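PDB 5NPY: flagellar basal body protein from Helicobacter pylori, which probably helps build the flagellar hook, the curved and flexible joint through which the motor turns the filament. Local coordinates for residues 109-114 with 541-545; 155-159 with 182-186; 189-193 with 439-444; 267-271 with 388-392; 307-313 with 346-352. All coordinates share one frame; numbering follows the deposited sequence.

Contact 1. Residues 109-114 with 541-545; sequences INKDGF and NPILG
The F114 ring carries P542 CD over one face, a CH-pi contact with the carbon 4.1 Å from the ring centroid and 24° off the ring normal, shifted toward the rim near F114 CD2. N541 OD1 comes to the same ring obliquely, 3.8 Å from F114 CE2, with the amide plane turned 61° against the ring. Segment 109-114 belongs to the hook-protein D1 domain, to which the C-terminal 541-545 returns: the first closes the antiparallel hairpin of strands 107-109 and 114-116, and the second brings in the short strand 543-544, whose backbone is bonded to strand 499-509. P542 is shared between both ends of the turn. Its CD serves F114 while its CG meets I109 CG2 at 4.0 Å, so the proline sits between the phenylalanine and the isoleucine. M526 also touches F114, and F510 touches P542. With CG2 opposite its backbone N, I109 lays this methyl against the P542 carbonyl, 3.3 Å from P542 O, and presents its other branch to L544. The side chains of N110, K111 and D112 leave the backbone pointing away from 541-545; a backbone bond from N110 N to G113 O ties the turn, and water 1 donates to both N110 O (3.2 Å) and P542 O. Packing is tight at the leucine end, where I109 CG1 and L544 CD1 stand 3.5 Å apart.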
# COMPACT_ATOMS: atom_id res chain seq x y z
N ILE A 109 -26.74 -19.45 -22.25
CA ILE A 109 -28.02 -18.83 -22.42
C ILE A 109 -27.89 -17.49 -23.08
O ILE A 109 -27.32 -16.60 -22.53
CB ILE A 109 -28.71 -18.59 -21.07
CG1 ILE A 109 -28.49 -19.73 -20.10
CG2 ILE A 109 -30.18 -18.36 -21.27
CD1 ILE A 109 -29.22 -20.98 -20.43
N ASN A 110 -28.49 -17.33 -24.24
CA ASN A 110 -28.42 -16.07 -24.94
C ASN A 110 -29.79 -15.43 -24.98
O ASN A 110 -30.75 -16.04 -24.63
CB ASN A 110 -27.90 -16.30 -26.33
CG ASN A 110 -26.47 -16.75 -26.33
OD1 ASN A 110 -26.17 -17.88 -26.57
ND2 ASN A 110 -25.58 -15.83 -26.06
N LYS A 111 -29.87 -14.20 -25.42
CA LYS A 111 -31.14 -13.51 -25.46
C LYS A 111 -32.14 -14.16 -26.40
O LYS A 111 -33.32 -14.16 -26.11
CB LYS A 111 -30.98 -12.05 -25.78
CG LYS A 111 -30.33 -11.79 -27.11
CD LYS A 111 -31.08 -10.74 -27.90
CE LYS A 111 -30.20 -10.08 -28.94
NZ LYS A 111 -30.12 -10.87 -30.19
N ASP A 112 -31.70 -14.70 -27.52
CA ASP A 112 -32.59 -15.39 -28.43
C ASP A 112 -32.68 -16.82 -27.93
O ASP A 112 -33.35 -17.08 -26.96
CB ASP A 112 -32.06 -15.35 -29.85
CG ASP A 112 -30.58 -15.17 -29.89
OD1 ASP A 112 -29.94 -15.81 -30.72
OD2 ASP A 112 -30.06 -14.44 -29.05
N GLY A 113 -31.96 -17.55 -27.89
CA GLY A 113 -31.95 -18.93 -27.47
C GLY A 113 -30.92 -19.26 -26.42
O GLY A 113 -30.66 -18.47 -25.56
N PHE A 114 -30.40 -20.65 -27.17
CA PHE A 114 -29.42 -21.15 -26.23
C PHE A 114 -28.80 -22.41 -26.78
O PHE A 114 -29.40 -23.06 -27.60
CB PHE A 114 -30.12 -21.54 -24.93
CG PHE A 114 -31.17 -22.58 -25.11
CD1 PHE A 114 -31.03 -23.81 -24.55
CD2 PHE A 114 -32.29 -22.32 -25.86
CE1 PHE A 114 -31.99 -24.77 -24.72
CE2 PHE A 114 -33.26 -23.26 -26.03
CZ PHE A 114 -33.11 -24.49 -25.46
N ASN A 541 -37.90 -19.33 -24.52
CA ASN A 541 -36.49 -19.61 -24.27
C ASN A 541 -36.14 -19.29 -22.82
O ASN A 541 -36.80 -18.46 -22.18
CB ASN A 541 -35.61 -18.79 -25.20
CG ASN A 541 -35.63 -19.30 -26.61
OD1 ASN A 541 -35.79 -20.50 -26.84
ND2 ASN A 541 -35.47 -18.40 -27.58
N PRO A 542 -35.11 -19.95 -22.27
CA PRO A 542 -34.79 -19.75 -20.86
C PRO A 542 -34.22 -18.36 -20.64
O PRO A 542 -33.42 -17.87 -21.43
CB PRO A 542 -33.76 -20.84 -20.57
CG PRO A 542 -33.09 -21.05 -21.88
CD PRO A 542 -34.16 -20.88 -22.92
N ILE A 543 -34.67 -17.73 -19.56
CA ILE A 543 -34.25 -16.38 -19.22
C ILE A 543 -33.22 -16.47 -18.10
O ILE A 543 -33.53 -16.97 -17.01
CB ILE A 543 -35.45 -15.51 -18.82
CG1 ILE A 543 -36.58 -15.64 -19.84
CG2 ILE A 543 -35.04 -14.06 -18.64
CD1 ILE A 543 -37.94 -15.23 -19.31
N LEU A 544 -32.00 -16.01 -18.38
CA LEU A 544 -30.94 -16.00 -17.38
C LEU A 544 -31.43 -15.30 -16.12
O LEU A 544 -32.03 -14.23 -16.19
CB LEU A 544 -29.71 -15.29 -17.94
CG LEU A 544 -28.32 -15.70 -17.44
CD1 LEU A 544 -28.01 -17.11 -17.86
CD2 LEU A 544 -27.27 -14.74 -18.00
N GLY A 545 -31.18 -15.93 -14.97
CA GLY A 545 -31.85 -15.54 -13.74
C GLY A 545 -31.48 -14.17 -13.22
O GLY A 545 -32.23 -13.61 -12.41
O HOH W 1 -33.32 -15.70 -22.68

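Contact 2. Residues 155-159 with 182-186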
# COMPACT_ATOMS: atom_id res chain seq x y z
N GLY A 155 -8.07 -29.07 -4.76
CA GLY A 155 -8.39 -28.75 -3.38
C GLY A 155 -7.77 -27.47 -2.86
O GLY A 155 -7.59 -27.32 -1.65
N THR A 156 -7.42 -26.55 -3.76
CA THR A 156 -6.87 -25.26 -3.37
C THR A 156 -7.54 -24.16 -4.18
O THR A 156 -7.78 -24.32 -5.39
CB THR A 156 -5.34 -25.16 -3.59
OG1 THR A 156 -5.06 -25.05 -5.00
CG2 THR A 156 -4.59 -26.36 -3.03
N LEU A 157 -7.85 -23.06 -3.52
CA LEU A 157 -8.37 -21.90 -4.22
C LEU A 157 -7.20 -21.07 -4.74
O LEU A 157 -6.17 -20.94 -4.08
CB LEU A 157 -9.26 -21.06 -3.29
CG LEU A 157 -9.96 -19.84 -3.91
CD1 LEU A 157 -11.25 -19.52 -3.19
CD2 LEU A 157 -9.07 -18.60 -3.93
N ASN A 158 -7.37 -20.53 -5.95
CA ASN A 158 -6.38 -19.68 -6.59
C ASN A 158 -6.98 -18.29 -6.72
O ASN A 158 -7.96 -18.09 -7.45
CB ASN A 158 -5.95 -20.25 -7.95
CG ASN A 158 -5.11 -21.50 -7.81
OD1 ASN A 158 -5.11 -22.14 -6.76
ND2 ASN A 158 -4.38 -21.85 -8.86
N SER A 159 -6.37 -17.33 -6.03
CA SER A 159 -6.89 -15.98 -5.90
C SER A 159 -7.09 -15.30 -7.25
O SER A 159 -6.33 -15.50 -8.20
CB SER A 159 -5.93 -15.14 -5.06
OG SER A 159 -6.55 -13.98 -4.56
N ASP A 182 -12.04 -30.40 1.73
CA ASP A 182 -10.70 -29.99 2.14
C ASP A 182 -10.15 -28.99 1.14
O ASP A 182 -9.54 -29.38 0.14
CB ASP A 182 -9.77 -31.20 2.27
CG ASP A 182 -8.31 -30.79 2.46
OD1 ASP A 182 -7.95 -30.33 3.56
OD2 ASP A 182 -7.52 -30.94 1.50
N LEU A 183 -10.36 -27.70 1.39
CA LEU A 183 -9.88 -26.64 0.51
C LEU A 183 -8.88 -25.79 1.28
O LEU A 183 -9.23 -25.17 2.29
CB LEU A 183 -11.05 -25.79 -0.00
CG LEU A 183 -11.43 -25.97 -1.47
CD1 LEU A 183 -10.48 -25.20 -2.37
CD2 LEU A 183 -11.40 -27.43 -1.83
N THR A 184 -7.64 -25.76 0.80
CA THR A 184 -6.66 -24.80 1.29
C THR A 184 -6.62 -23.60 0.36
O THR A 184 -7.13 -23.63 -0.76
CB THR A 184 -5.27 -25.43 1.43
OG1 THR A 184 -4.84 -25.98 0.17
CG2 THR A 184 -5.26 -26.52 2.51
N TYR A 185 -6.02 -22.53 0.85
CA TYR A 185 -5.78 -21.31 0.08
C TYR A 185 -4.30 -21.24 -0.25
O TYR A 185 -3.48 -21.13 0.66
CB TYR A 185 -6.20 -20.08 0.86
CG TYR A 185 -6.12 -18.81 0.06
CD1 TYR A 185 -7.24 -18.33 -0.60
CD2 TYR A 185 -4.94 -18.10 -0.04
CE1 TYR A 185 -7.18 -17.18 -1.34
CE2 TYR A 185 -4.87 -16.95 -0.78
CZ TYR A 185 -6.00 -16.49 -1.43
OH TYR A 185 -5.96 -15.34 -2.17
N GLN A 186 -3.96 -21.31 -1.53
CA GLN A 186 -2.55 -21.29 -1.89
C GLN A 186 -1.99 -19.90 -1.62
O GLN A 186 -2.63 -18.89 -1.96
CB GLN A 186 -2.29 -21.70 -3.34
CG GLN A 186 -2.51 -23.20 -3.65
CD GLN A 186 -1.54 -24.15 -2.94
OE1 GLN A 186 -1.05 -23.87 -1.84
NE2 GLN A 186 -1.29 -25.30 -3.56
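T184 O is approached by two groups of the facing strand: L157 N donates to it at 2.9 Å, nearly along the C=O axis, and T156 CA lies 3.1 Å away in a CA-H...O contact. G155 O does the same job one step earlier, taking T184 N at 2.9 Å and the CA of L183. A third bond, from Q186 N to L157 O, is weak. On one face of the pairing T156 CG2 meets T184 OG1 at 3.2 Å, and the bent chain of Q186 folds back so that its CG lies 3.4 Å from T156 OG1; that hydroxyl is itself bonded to K153 O. On the other face L157 and Y185 pack together. L157 CG stands opposite its backbone N (chi1 -176°), and its CD2 leans obliquely on the Y185 ring, 3.5 Å from CE1. F494 meets this ring edge-to-face. At the far end of the tyrosine, E500 bonds S159 OG and, weakly, Y185 OH. L183 CD1 reaches along the backbone to within 3.6 Å of L157 N. Strands 156-157 and 184-185 thus form a short parallel pair, in register T156 with T184 and L157 with Y185, within the largely antiparallel beta structure of the FlgE/F/G-type D1 domain.

Contact 3. Residues 189-193 with 439-444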
# COMPACT_ATOMS: atom_id res chain seq x y z
N LEU A 189 3.17 -15.14 -3.89
CA LEU A 189 4.37 -14.34 -3.71
C LEU A 189 4.07 -12.87 -3.97
O LEU A 189 3.42 -12.51 -4.96
CB LEU A 189 5.48 -14.84 -4.65
CG LEU A 189 6.72 -13.96 -4.77
CD1 LEU A 189 7.38 -13.79 -3.41
CD2 LEU A 189 7.71 -14.56 -5.78
N SER A 190 4.56 -12.01 -3.07
CA SER A 190 4.41 -10.56 -3.20
C SER A 190 5.40 -10.09 -4.27
O SER A 190 6.61 -10.14 -4.05
CB SER A 190 4.67 -9.86 -1.87
OG SER A 190 3.99 -10.48 -0.77
N THR A 191 4.89 -9.64 -5.42
CA THR A 191 5.74 -9.04 -6.44
C THR A 191 5.44 -7.57 -6.68
O THR A 191 6.06 -6.97 -7.56
CB THR A 191 5.62 -9.80 -7.76
OG1 THR A 191 4.28 -9.64 -8.27
CG2 THR A 191 5.94 -11.28 -7.55
N LYS A 192 4.53 -6.97 -5.92
CA LYS A 192 4.06 -5.63 -6.24
C LYS A 192 3.50 -5.01 -4.97
O LYS A 192 2.50 -5.50 -4.45
CB LYS A 192 2.99 -5.70 -7.35
CG LYS A 192 2.55 -4.36 -7.91
CD LYS A 192 1.50 -4.52 -9.01
CE LYS A 192 0.09 -4.67 -8.46
NZ LYS A 192 -0.88 -4.97 -9.55
N VAL A 193 4.11 -3.93 -4.50
CA VAL A 193 3.66 -3.27 -3.28
C VAL A 193 3.54 -1.77 -3.54
O VAL A 193 4.50 -1.13 -3.99
CB VAL A 193 4.61 -3.54 -2.10
CG1 VAL A 193 4.17 -2.78 -0.84
CG2 VAL A 193 4.72 -5.05 -1.86
N PHE A 439 13.76 -9.65 -3.56
CA PHE A 439 13.07 -10.41 -2.52
C PHE A 439 13.41 -11.90 -2.66
O PHE A 439 12.67 -12.67 -3.28
CB PHE A 439 11.56 -10.18 -2.62
CG PHE A 439 10.78 -10.86 -1.55
CD1 PHE A 439 9.42 -11.12 -1.73
CD2 PHE A 439 11.37 -11.21 -0.35
CE1 PHE A 439 8.69 -11.73 -0.73
CE2 PHE A 439 10.64 -11.81 0.66
CZ PHE A 439 9.31 -12.07 0.47
N LYS A 440 14.53 -12.30 -2.04
CA LYS A 440 14.98 -13.70 -2.00
C LYS A 440 15.13 -14.28 -3.40
O LYS A 440 14.70 -15.39 -3.68
CB LYS A 440 14.03 -14.57 -1.17
CG LYS A 440 14.32 -14.55 0.32
CD LYS A 440 13.16 -15.08 1.14
CE LYS A 440 12.91 -16.54 0.84
NZ LYS A 440 11.91 -17.13 1.79
N GLY A 441 15.72 -13.50 -4.31
CA GLY A 441 15.85 -13.92 -5.68
C GLY A 441 14.70 -13.52 -6.59
O GLY A 441 14.76 -13.79 -7.80
N ASN A 442 13.66 -12.88 -6.06
CA ASN A 442 12.54 -12.46 -6.89
C ASN A 442 12.50 -10.94 -6.94
O ASN A 442 12.89 -10.26 -5.98
CB ASN A 442 11.22 -13.02 -6.36
CG ASN A 442 11.20 -14.53 -6.30
OD1 ASN A 442 11.43 -15.13 -5.26
ND2 ASN A 442 10.95 -15.16 -7.44
N LYS A 443 12.03 -10.41 -8.07
CA LYS A 443 11.89 -8.97 -8.24
C LYS A 443 10.55 -8.51 -7.68
O LYS A 443 9.49 -9.02 -8.08
CB LYS A 443 12.02 -8.58 -9.71
CG LYS A 443 13.44 -8.70 -10.30
CD LYS A 443 13.38 -8.69 -11.82
CE LYS A 443 12.37 -9.74 -12.34
NZ LYS A 443 11.72 -9.35 -13.63
N LEU A 444 10.60 -7.57 -6.75
CA LEU A 444 9.40 -6.91 -6.23
C LEU A 444 9.43 -5.43 -6.60
O LEU A 444 10.36 -4.72 -6.21
CB LEU A 444 9.32 -7.10 -4.71
CG LEU A 444 8.10 -6.59 -3.94
CD1 LEU A 444 8.15 -7.20 -2.57
CD2 LEU A 444 8.08 -5.07 -3.83
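L189 and F439 make the close apolar part of this contact, lying alongside each other with their ends pointing opposite ways and L189 CD1 3.6 Å from F439 CE1. The leucine splits its two methyls: CD1 goes to the ring obliquely, and CD2 turns to N442, 3.9 Å from its CB. S190 O lies at the edge of the F439 ring and near its plane, 3.8 Å from CD1, while Y371 meets the same ring edge-to-face. The same carbonyl oxygen also has L444 CD1 at 3.6 Å. L444 holds its CG opposite its own backbone N (chi1 -175°), which carries the isobutyl group beside V193, with L444 CD2 3.9 Å from V193 CG2. I363 covers F439, L444 and V193 together. These side chains flank the start of a parallel pairing of strands 192-198 and 442-447. The second of these is also one arm of a two-residue beta hairpin with 435-439, closed by a type I' turn from F439 to N442. No hydrogen bond joins the two segments directly; the backbone bonds of T191 and V193 go on to T445. On the solvent side the fit is slack. T191 CB comes only to 4.0 Å from K443 O, and its OG1 is bonded to D472. K443 leads its chain away into solvent, and K440 at the turn swings off to a salt bridge with D365.

Contact 4. Residues 267-271 with 388-392; sequences GDAEK and SPTSK
D268 carries its carboxylate to S391 with CG set opposite the backbone N (chi1 -173°), while S391 turns its OG back beside its own N (chi1 -52°), and the two atoms D268 OD1 and S391 OG meet at 2.7 Å. S388 O competes for the same serine proton, 3.1 Å from S391 OG. K271 reaches across to the other turn, where its NZ donates to S388 OG at 3.0 Å; that hydroxyl is in turn hydrogen-bonded to T390 OG1. E270 also reaches over and crosses K392 at about a right angle, taking K392 NZ on the syn lone pair of OE1 in a 2.8 Å salt bridge. Each segment holds a type I beta turn, D268 to K271 and S388 to S391. An Asx turn overlaps the first: D268 OD2 accepts from E270 N at 2.9 Å, met on the anti side and 29° out of the carboxylate plane, which helps to fix the carboxylate that S391 faces. The first turn follows strand 260-266 of one sheet, the second lies between strands 370-381 and 396-406 of another, so polar side chains bridge two surface loops. Two waters fill in the network. Water 2 donates to D268 OD2 and to E270 OE1 and accepts from K392 N. Water 3 donates to D268 OD1 at 2.6 Å and is bonded to T390 OG1.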
# COMPACT_ATOMS: atom_id res chain seq x y z
N GLY A 267 16.61 31.61 2.37
CA GLY A 267 15.77 31.67 1.19
C GLY A 267 16.50 31.08 -0.00
O GLY A 267 17.63 30.61 0.09
N ASP A 268 15.80 31.12 -1.14
CA ASP A 268 16.35 30.64 -2.42
C ASP A 268 17.78 31.16 -2.62
O ASP A 268 17.99 32.37 -2.72
CB ASP A 268 15.43 31.09 -3.58
CG ASP A 268 15.84 30.50 -4.95
OD1 ASP A 268 14.94 30.30 -5.80
OD2 ASP A 268 17.04 30.24 -5.20
N ALA A 269 18.76 30.25 -2.64
CA ALA A 269 20.16 30.67 -2.72
C ALA A 269 20.47 31.51 -3.97
O ALA A 269 21.47 32.23 -3.98
CB ALA A 269 21.09 29.44 -2.67
N GLU A 270 19.63 31.46 -5.01
CA GLU A 270 19.90 32.20 -6.24
C GLU A 270 19.25 33.58 -6.29
O GLU A 270 19.53 34.33 -7.22
CB GLU A 270 19.46 31.38 -7.46
CG GLU A 270 20.08 29.99 -7.48
CD GLU A 270 20.08 29.33 -8.84
OE1 GLU A 270 19.09 28.66 -9.20
OE2 GLU A 270 21.11 29.45 -9.55
N LYS A 271 18.61 34.09 -5.56
CA LYS A 271 17.77 35.26 -5.31
C LYS A 271 18.38 36.10 -4.20
O LYS A 271 19.24 35.65 -3.44
CB LYS A 271 16.36 34.85 -4.90
CG LYS A 271 15.63 34.08 -5.97
CD LYS A 271 15.32 34.95 -7.18
CE LYS A 271 14.58 34.15 -8.26
NZ LYS A 271 13.20 33.69 -7.79
N SER A 388 9.78 30.60 -5.85
CA SER A 388 9.06 30.66 -7.13
C SER A 388 9.20 29.35 -7.90
O SER A 388 9.98 28.47 -7.53
CB SER A 388 9.58 31.82 -7.96
OG SER A 388 10.98 31.68 -8.18
N PRO A 389 8.41 29.17 -8.98
CA PRO A 389 8.60 27.99 -9.84
C PRO A 389 10.02 27.83 -10.38
O PRO A 389 10.40 26.71 -10.74
CB PRO A 389 7.60 28.21 -10.98
CG PRO A 389 6.68 29.35 -10.53
CD PRO A 389 7.07 29.77 -9.16
N THR A 390 10.84 28.89 -10.41
CA THR A 390 12.22 28.72 -10.86
C THR A 390 13.17 28.16 -9.80
O THR A 390 14.31 27.81 -10.13
CB THR A 390 12.81 30.05 -11.36
OG1 THR A 390 13.09 30.91 -10.24
CG2 THR A 390 11.86 30.73 -12.30
N SER A 391 12.74 28.09 -8.53
CA SER A 391 13.64 27.65 -7.47
C SER A 391 13.99 26.18 -7.68
O SER A 391 13.11 25.36 -7.94
CB SER A 391 12.99 27.84 -6.09
OG SER A 391 12.51 29.15 -5.94
N LYS A 392 15.28 25.86 -7.60
CA LYS A 392 15.67 24.47 -7.85
C LYS A 392 15.27 23.54 -6.71
O LYS A 392 15.16 22.33 -6.94
CB LYS A 392 17.17 24.39 -8.09
CG LYS A 392 17.57 25.10 -9.35
CD LYS A 392 19.06 25.15 -9.53
CE LYS A 392 19.36 25.56 -10.95
NZ LYS A 392 18.66 26.84 -11.27
O HOH W 2 17.10 28.28 -7.21
O HOH W 3 15.18 31.00 -8.28

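Contact 5. Residues 307-313 with 346-352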
# COMPACT_ATOMS: atom_id res chain seq x y z
N PRO A 307 25.72 11.48 18.66
CA PRO A 307 25.05 12.71 18.22
C PRO A 307 26.06 13.63 17.55
O PRO A 307 27.22 13.71 17.95
CB PRO A 307 24.51 13.31 19.52
CG PRO A 307 24.37 12.14 20.46
CD PRO A 307 25.46 11.17 20.08
N LEU A 308 25.61 14.31 16.50
CA LEU A 308 26.48 15.15 15.71
C LEU A 308 26.21 16.62 16.01
O LEU A 308 25.10 17.00 16.38
CB LEU A 308 26.30 14.87 14.20
CG LEU A 308 26.55 13.42 13.79
CD1 LEU A 308 26.44 13.29 12.30
CD2 LEU A 308 27.92 12.90 14.27
N LEU A 309 27.25 17.44 15.85
CA LEU A 309 27.16 18.87 16.09
C LEU A 309 27.67 19.62 14.88
O LEU A 309 28.43 19.08 14.07
CB LEU A 309 27.98 19.33 17.31
CG LEU A 309 27.96 18.44 18.55
CD1 LEU A 309 29.04 18.91 19.51
CD2 LEU A 309 26.60 18.53 19.20
N LEU A 310 27.25 20.88 14.78
CA LEU A 310 27.87 21.88 13.92
C LEU A 310 28.93 22.64 14.71
O LEU A 310 28.83 22.80 15.93
CB LEU A 310 26.82 22.85 13.37
CG LEU A 310 25.71 22.23 12.52
CD1 LEU A 310 24.73 23.33 12.09
CD2 LEU A 310 26.25 21.49 11.31
N GLU A 311 29.94 23.12 14.00
CA GLU A 311 31.09 23.72 14.65
C GLU A 311 31.61 24.88 13.81
O GLU A 311 31.90 24.71 12.62
CB GLU A 311 32.19 22.68 14.86
CG GLU A 311 33.54 23.25 15.21
CD GLU A 311 34.65 22.24 15.00
OE1 GLU A 311 34.85 21.80 13.85
OE2 GLU A 311 35.31 21.88 16.01
N ILE A 312 31.72 26.05 14.42
CA ILE A 312 32.32 27.22 13.78
C ILE A 312 33.76 27.30 14.24
O ILE A 312 34.03 27.51 15.43
CB ILE A 312 31.55 28.50 14.10
CG1 ILE A 312 30.06 28.29 13.86
CG2 ILE A 312 32.05 29.66 13.23
CD1 ILE A 312 29.22 29.50 14.18
N ALA A 313 34.69 27.12 13.31
CA ALA A 313 36.10 26.96 13.62
C ALA A 313 36.94 27.94 12.81
O ALA A 313 36.61 28.26 11.66
CB ALA A 313 36.58 25.53 13.35
N SER A 346 36.90 26.68 19.20
CA SER A 346 35.78 26.50 18.29
C SER A 346 34.46 26.74 19.02
O SER A 346 34.34 26.49 20.23
CB SER A 346 35.81 25.09 17.68
OG SER A 346 35.27 24.13 18.57
N ARG A 347 33.47 27.23 18.27
CA ARG A 347 32.11 27.46 18.76
C ARG A 347 31.20 26.38 18.20
O ARG A 347 31.02 26.30 16.98
CB ARG A 347 31.62 28.86 18.37
CG ARG A 347 30.16 29.16 18.68
CD ARG A 347 29.81 28.86 20.13
NE ARG A 347 28.57 29.51 20.57
CZ ARG A 347 27.73 28.96 21.45
NH1 ARG A 347 28.00 27.76 21.93
NH2 ARG A 347 26.62 29.58 21.84
N ASP A 348 30.61 25.58 19.09
CA ASP A 348 29.90 24.36 18.74
C ASP A 348 28.41 24.46 19.06
O ASP A 348 28.02 25.01 20.10
CB ASP A 348 30.48 23.15 19.48
CG ASP A 348 31.92 22.88 19.12
OD1 ASP A 348 32.40 23.44 18.11
OD2 ASP A 348 32.58 22.11 19.85
N SER A 349 27.58 23.90 18.18
CA SER A 349 26.14 23.91 18.36
C SER A 349 25.72 22.81 19.33
O SER A 349 26.53 21.99 19.78
CB SER A 349 25.44 23.71 17.02
OG SER A 349 25.43 22.33 16.71
N VAL A 350 24.41 22.79 19.65
CA VAL A 350 23.78 21.65 20.30
C VAL A 350 23.63 20.56 19.25
O VAL A 350 23.88 20.82 18.06
CB VAL A 350 22.41 22.01 20.94
CG1 VAL A 350 22.57 23.14 21.97
CG2 VAL A 350 21.42 22.41 19.86
N ALA A 351 23.25 19.36 19.65
CA ALA A 351 23.12 18.26 18.71
C ALA A 351 21.92 18.47 17.79
O ALA A 351 20.92 19.09 18.17
CB ALA A 351 23.00 16.92 19.44
N ILE A 352 22.03 17.92 16.59
CA ILE A 352 21.15 18.21 15.46
C ILE A 352 20.28 16.99 15.19
O ILE A 352 20.78 15.85 15.23
CB ILE A 352 21.97 18.59 14.21
CG1 ILE A 352 22.74 19.88 14.45
CG2 ILE A 352 21.11 18.70 12.98
CD1 ILE A 352 21.94 20.92 15.22
O HOH W 4 22.59 14.40 16.32
O HOH W 5 34.93 20.14 18.35
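E311 runs alongside D348, both pointing the same way, and its chain can be followed outward atom by atom. CB has D348 OD1 at 3.3 Å, and CG has the same oxygen at 3.1 Å with S346 CB a little further off. CD lies about equally far from D348 OD1 and S346 CB. The chain is extended past CG, bringing OE2 to 3.4 Å from S346 OG. Two acidic groups side by side, their planes 48° apart, would be expected to repel; this is probably eased by S346 OG, which donates to D348 OD1, and by water 5, which donates to E311 OE2 and weakly to D348 OD2. The backbones are firmly paired. I312 N bonds R347 O at 2.7 Å and R347 N returns to I312 O at 2.9 Å, both nearly straight. The next rung is altered: S349 N gives to L310 O at 2.8 Å, but L310 N is met by the side chain S349 OG, at 3.0 Å, in place of a carbonyl. That hydroxyl donates to V350 O. Beyond it the register slips by one residue, and I352 N reaches L308 O. L309 CD2 lies over this irregularity, 3.5 Å from A351 N. R347 sends its guanidinium off to N335 O. Strand 308-313 is also bonded along its other edge to 293-298, which makes it the middle of three neighbouring strands in an antiparallel sheet.

The five contacts mark out a long, multi-part molecule. Contact 2 and the first segment of contact 1 lie in the D1 region; the two contacts are about 33 Å apart, centre to centre like all distances here. Contact 3, about 21 Å from contact 2, follows directly in sequence, in another sheet. Contacts 4 and 5, about 28 Å apart, lie beyond the chain's centre, contact 5 about 82 Å from contact 1. Strand 346-364 starts in contact 5, and its I363 covers contact 3. Along the chain contacts 3, 4 and 5 enclose one another in that order, and contact 1 encloses all, consistent with a chain that leaves D1, builds the distant domains and comes back.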